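Local structure of protein, related to general stress protein 26(GS26) of B.subtilis (Clostridium acetobutylicum, 2HQ7) at residues W100-G103 with C104-Y107; N128-H132 with L133-T137. The protein is of unknown exact function but belongs to the pyridoxamine 5'-phosphate oxidase family, related to a bacterial general stress protein, and probably binds a flavin. One frame throughout, in Å; residues are numbered along the deposited sequence.

Contact 1: residues W100-G103 with C104-Y107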
# COMPACT_ATOMS: atom_id res chain seq x y z
N TRP B 100 0.03 23.91 -4.20
CA TRP B 100 1.40 23.81 -4.71
C TRP B 100 2.43 23.99 -3.60
O TRP B 100 2.25 24.83 -2.72
CB TRP B 100 1.63 24.86 -5.81
CG TRP B 100 3.01 24.85 -6.43
CD1 TRP B 100 4.08 25.56 -6.02
CD2 TRP B 100 3.44 24.10 -7.57
NE1 TRP B 100 5.17 25.30 -6.83
CE2 TRP B 100 4.79 24.41 -7.79
CE3 TRP B 100 2.81 23.21 -8.44
CZ2 TRP B 100 5.54 23.84 -8.83
CZ3 TRP B 100 3.54 22.65 -9.47
CH2 TRP B 100 4.89 22.98 -9.66
N THR B 101 3.49 23.18 -3.63
CA THR B 101 4.55 23.29 -2.63
C THR B 101 5.90 23.24 -3.30
O THR B 101 6.03 22.87 -4.47
CB THR B 101 4.56 22.12 -1.60
OG1 THR B 101 4.97 20.92 -2.25
CG2 THR B 101 3.19 21.89 -0.97
N ASP B 102 6.93 23.63 -2.55
CA ASP B 102 8.31 23.36 -2.92
C ASP B 102 8.47 21.88 -3.21
O ASP B 102 7.83 21.03 -2.58
CB ASP B 102 9.26 23.75 -1.80
CG ASP B 102 9.53 25.25 -1.75
OD1 ASP B 102 8.81 26.02 -2.45
OD2 ASP B 102 10.47 25.66 -1.02
N GLY B 103 9.31 21.57 -4.19
CA GLY B 103 9.47 20.18 -4.57
C GLY B 103 8.27 19.53 -5.25
O GLY B 103 8.28 18.32 -5.50
N CYS B 104 7.23 20.31 -5.53
CA CYS B 104 6.37 20.03 -6.65
C CYS B 104 7.17 20.31 -7.93
O CYS B 104 6.97 19.66 -8.95
CB CYS B 104 5.13 20.90 -6.65
SG CYS B 104 3.75 20.29 -5.67
N GLU B 105 8.07 21.29 -7.84
CA GLU B 105 8.81 21.77 -8.99
C GLU B 105 9.69 20.69 -9.60
O GLU B 105 9.90 20.68 -10.82
CB GLU B 105 9.66 22.98 -8.60
CG GLU B 105 10.74 22.70 -7.55
CD GLU B 105 10.86 23.80 -6.52
OE1 GLU B 105 9.90 23.98 -5.74
OE2 GLU B 105 11.92 24.48 -6.47
N ILE B 106 10.16 19.79 -8.75
CA ILE B 106 11.00 18.68 -9.17
C ILE B 106 10.24 17.75 -10.09
O ILE B 106 10.83 17.11 -10.95
CB ILE B 106 11.47 17.83 -7.96
CG1 ILE B 106 12.22 18.68 -6.92
CG2 ILE B 106 12.37 16.72 -8.43
CD1 ILE B 106 12.01 18.21 -5.45
N TYR B 107 8.93 17.68 -9.89
CA TYR B 107 8.08 16.73 -10.60
C TYR B 107 7.31 17.38 -11.70
O TYR B 107 6.96 16.72 -12.68
CB TYR B 107 7.10 16.09 -9.63
CG TYR B 107 7.81 15.33 -8.54
CD1 TYR B 107 8.61 14.24 -8.86
CD2 TYR B 107 7.72 15.71 -7.20
CE1 TYR B 107 9.29 13.53 -7.89
CE2 TYR B 107 8.40 15.00 -6.21
CZ TYR B 107 9.19 13.91 -6.57
OH TYR B 107 9.89 13.18 -5.63
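The amide of G103 gives its hydrogen to OE1 of E105, N to OE1 2.9 Å with an N-H...O angle of 150°. OE1 is met from well above the carboxylate plane. E105 reaches back because CG sits between the backbone N and the carbonyl carbon (chi1 63°) and the chain bends at chi2. Next to it, C104 N bonds to T101 O at 3.0 Å; this closes a type II turn from T101 to C104, with G103 at positive phi. A second, longer bond grips the same two residues the other way, T101 N to C104 SG at 3.5 Å and nearly straight. The thiol carbon also meets an aromatic face: C104 CB stands 3.4 Å from the centroid of the W100 six-membered ring, 1° off its normal, a CH-pi contact. SG lies over that face too, 4.4 Å from the centroid. W100, just past helix 93-99, is brought there with CG anti to the backbone N, and Y117 meets its ring edge-to-face. C104 packs on L40 of strand 32-43. The side chains of D102 and E105 lie side by side with their carboxylate planes nearly perpendicular, OD1 of D102 4.0 Å from OE1 of E105; this proximity would probably raise the proton affinity of one of them, while the G103 amide would partly offset the effect at E105.

Contact 2: residues N128-H132 with L133-T137; sequences NYYRH and LKNIT
Y129 and I136 form a hydrogen-bonded antiparallel pair, Y129 N to I136 O at 2.9 Å and I136 N to Y129 O at 3.0 Å. R131 and K134 form the next, R131 N to K134 O at 2.8 Å and K134 N to R131 O at 3.0 Å, which makes four backbone bonds in all. Weaker CA-H...O contacts lie between, the shortest from N135 CA to Y129 O at 3.1 Å. This is a tight antiparallel beta hairpin: strands 117-131 and 134-139 are joined by a type I' turn from R131 to K134, with H132 and L133 both at positive phi, and the short strand segments run 163° apart in direction. N128 and Y130 also bond through their backbones to M82 and G80, so strand 117-131 lies between the hairpin partner and strand 79-90.

Side-chain packing divides between the two faces. On the face of N128, Y130, N135 and T137, N135 lies alongside Y130, its CB 3.6 Å from Y130 CD2, with amide and ring planes 63° apart. N135 CG occupies the position between backbone N and carbonyl carbon (chi1 65°), which sets the amide beside the tyrosine and the N128 side chain. Y130 also packs on I34 of the second subunit. At the turn, K134 CG comes within 3.1 Å of H132 O. On the other face, the Y129 ring turns from strand 134-139 toward helix 5-16, where it meets the ring of F7, while I136 reaches the same phenylalanine from the neighbouring strand.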
# COMPACT_ATOMS: atom_id res chain seq x y z
N ASN B 128 -7.15 2.49 11.00
CA ASN B 128 -6.61 1.40 11.69
C ASN B 128 -5.17 1.72 11.99
O ASN B 128 -4.41 2.02 11.09
CB ASN B 128 -6.70 0.19 10.80
CG ASN B 128 -6.85 -1.01 11.56
OD1 ASN B 128 -5.95 -1.82 11.64
ND2 ASN B 128 -7.96 -1.10 12.27
N TYR B 129 -4.80 1.72 13.26
CA TYR B 129 -3.41 1.90 13.64
C TYR B 129 -2.85 0.53 13.95
O TYR B 129 -3.40 -0.16 14.82
CB TYR B 129 -3.34 2.78 14.88
CG TYR B 129 -1.97 3.00 15.43
CD1 TYR B 129 -1.08 3.87 14.80
CD2 TYR B 129 -1.55 2.35 16.59
CE1 TYR B 129 0.20 4.09 15.31
CE2 TYR B 129 -0.28 2.56 17.11
CZ TYR B 129 0.60 3.44 16.47
OH TYR B 129 1.87 3.67 16.97
N TYR B 130 -1.78 0.13 13.26
CA TYR B 130 -1.18 -1.18 13.49
C TYR B 130 0.12 -0.98 14.25
O TYR B 130 0.88 -0.08 13.92
CB TYR B 130 -0.84 -1.93 12.20
CG TYR B 130 -1.97 -2.15 11.19
CD1 TYR B 130 -2.28 -1.17 10.22
CD2 TYR B 130 -2.67 -3.36 11.15
CE1 TYR B 130 -3.29 -1.38 9.27
CE2 TYR B 130 -3.70 -3.58 10.19
CZ TYR B 130 -4.00 -2.58 9.25
OH TYR B 130 -5.00 -2.78 8.29
N ARG B 131 0.36 -1.80 15.27
CA ARG B 131 1.58 -1.71 16.07
C ARG B 131 1.59 -2.86 17.06
O ARG B 131 0.54 -3.26 17.57
CB ARG B 131 1.72 -0.36 16.78
CG ARG B 131 2.99 -0.22 17.62
CD ARG B 131 3.55 1.22 17.65
NE ARG B 131 4.73 1.40 18.51
CZ ARG B 131 5.90 0.74 18.38
NH1 ARG B 131 6.08 -0.19 17.43
NH2 ARG B 131 6.89 1.00 19.22
N HIS B 132 2.78 -3.40 17.31
CA HIS B 132 2.98 -4.60 18.15
C HIS B 132 2.08 -5.77 17.69
O HIS B 132 1.56 -6.54 18.51
CB HIS B 132 2.76 -4.30 19.63
CG HIS B 132 3.58 -3.16 20.17
ND1 HIS B 132 3.01 -2.02 20.71
CD2 HIS B 132 4.92 -2.99 20.26
CE1 HIS B 132 3.96 -1.20 21.12
NE2 HIS B 132 5.13 -1.76 20.87
N LEU B 133 1.91 -5.89 16.38
CA LEU B 133 1.14 -6.97 15.77
C LEU B 133 -0.31 -6.96 16.19
O LEU B 133 -1.00 -7.97 16.09
CB LEU B 133 1.79 -8.34 16.05
CG LEU B 133 1.79 -9.30 14.84
CD1 LEU B 133 2.59 -8.70 13.63
CD2 LEU B 133 2.31 -10.71 15.22
N LYS B 134 -0.78 -5.78 16.63
CA LYS B 134 -2.18 -5.55 16.93
C LYS B 134 -2.63 -4.33 16.17
O LYS B 134 -1.83 -3.54 15.68
CB LYS B 134 -2.43 -5.27 18.41
CG LYS B 134 -1.34 -5.69 19.32
CD LYS B 134 -1.71 -5.47 20.74
CE LYS B 134 -0.69 -6.14 21.63
NZ LYS B 134 -1.40 -6.50 22.82
N ASN B 135 -3.93 -4.15 16.13
CA ASN B 135 -4.44 -2.94 15.60
C ASN B 135 -5.66 -2.45 16.35
O ASN B 135 -6.38 -3.23 16.97
CB ASN B 135 -4.66 -3.06 14.10
CG ASN B 135 -5.70 -4.06 13.73
OD1 ASN B 135 -6.89 -3.78 13.83
ND2 ASN B 135 -5.27 -5.23 13.28
N ILE B 136 -5.81 -1.13 16.32
CA ILE B 136 -6.93 -0.41 16.88
C ILE B 136 -7.60 0.26 15.73
O ILE B 136 -6.97 1.02 15.03
CB ILE B 136 -6.43 0.68 17.87
CG1 ILE B 136 -5.93 0.05 19.16
CG2 ILE B 136 -7.55 1.69 18.17
CD1 ILE B 136 -4.64 0.59 19.68
N THR B 137 -8.89 -0.04 15.54
CA THR B 137 -9.71 0.56 14.52
C THR B 137 -10.51 1.66 15.16
O THR B 137 -11.06 1.46 16.24
CB THR B 137 -10.74 -0.45 13.94
OG1 THR B 137 -10.07 -1.60 13.42
CG2 THR B 137 -11.49 0.17 12.80

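In the fold
Contact 1 and contact 2 lie on opposite sides of the chain's centre, their own centres 33 Å apart and their nearest atoms about 24 Å apart, so neither touches the other. Along the chain they come in series: the turn of 100-107 follows helix 93-99 in the loop leading to strand 117-131, and the hairpin of 128-137 begins on the far part of that strand. The dimer involves both: Y107 of contact 1 packs on L133 of the second subunit, the residue that belongs to the turn of contact 2 in its own chain. A bound 1,2-ethanediol, probably from the crystallisation liquor, lies about 3 Å from the Y130 side chain in contact 2.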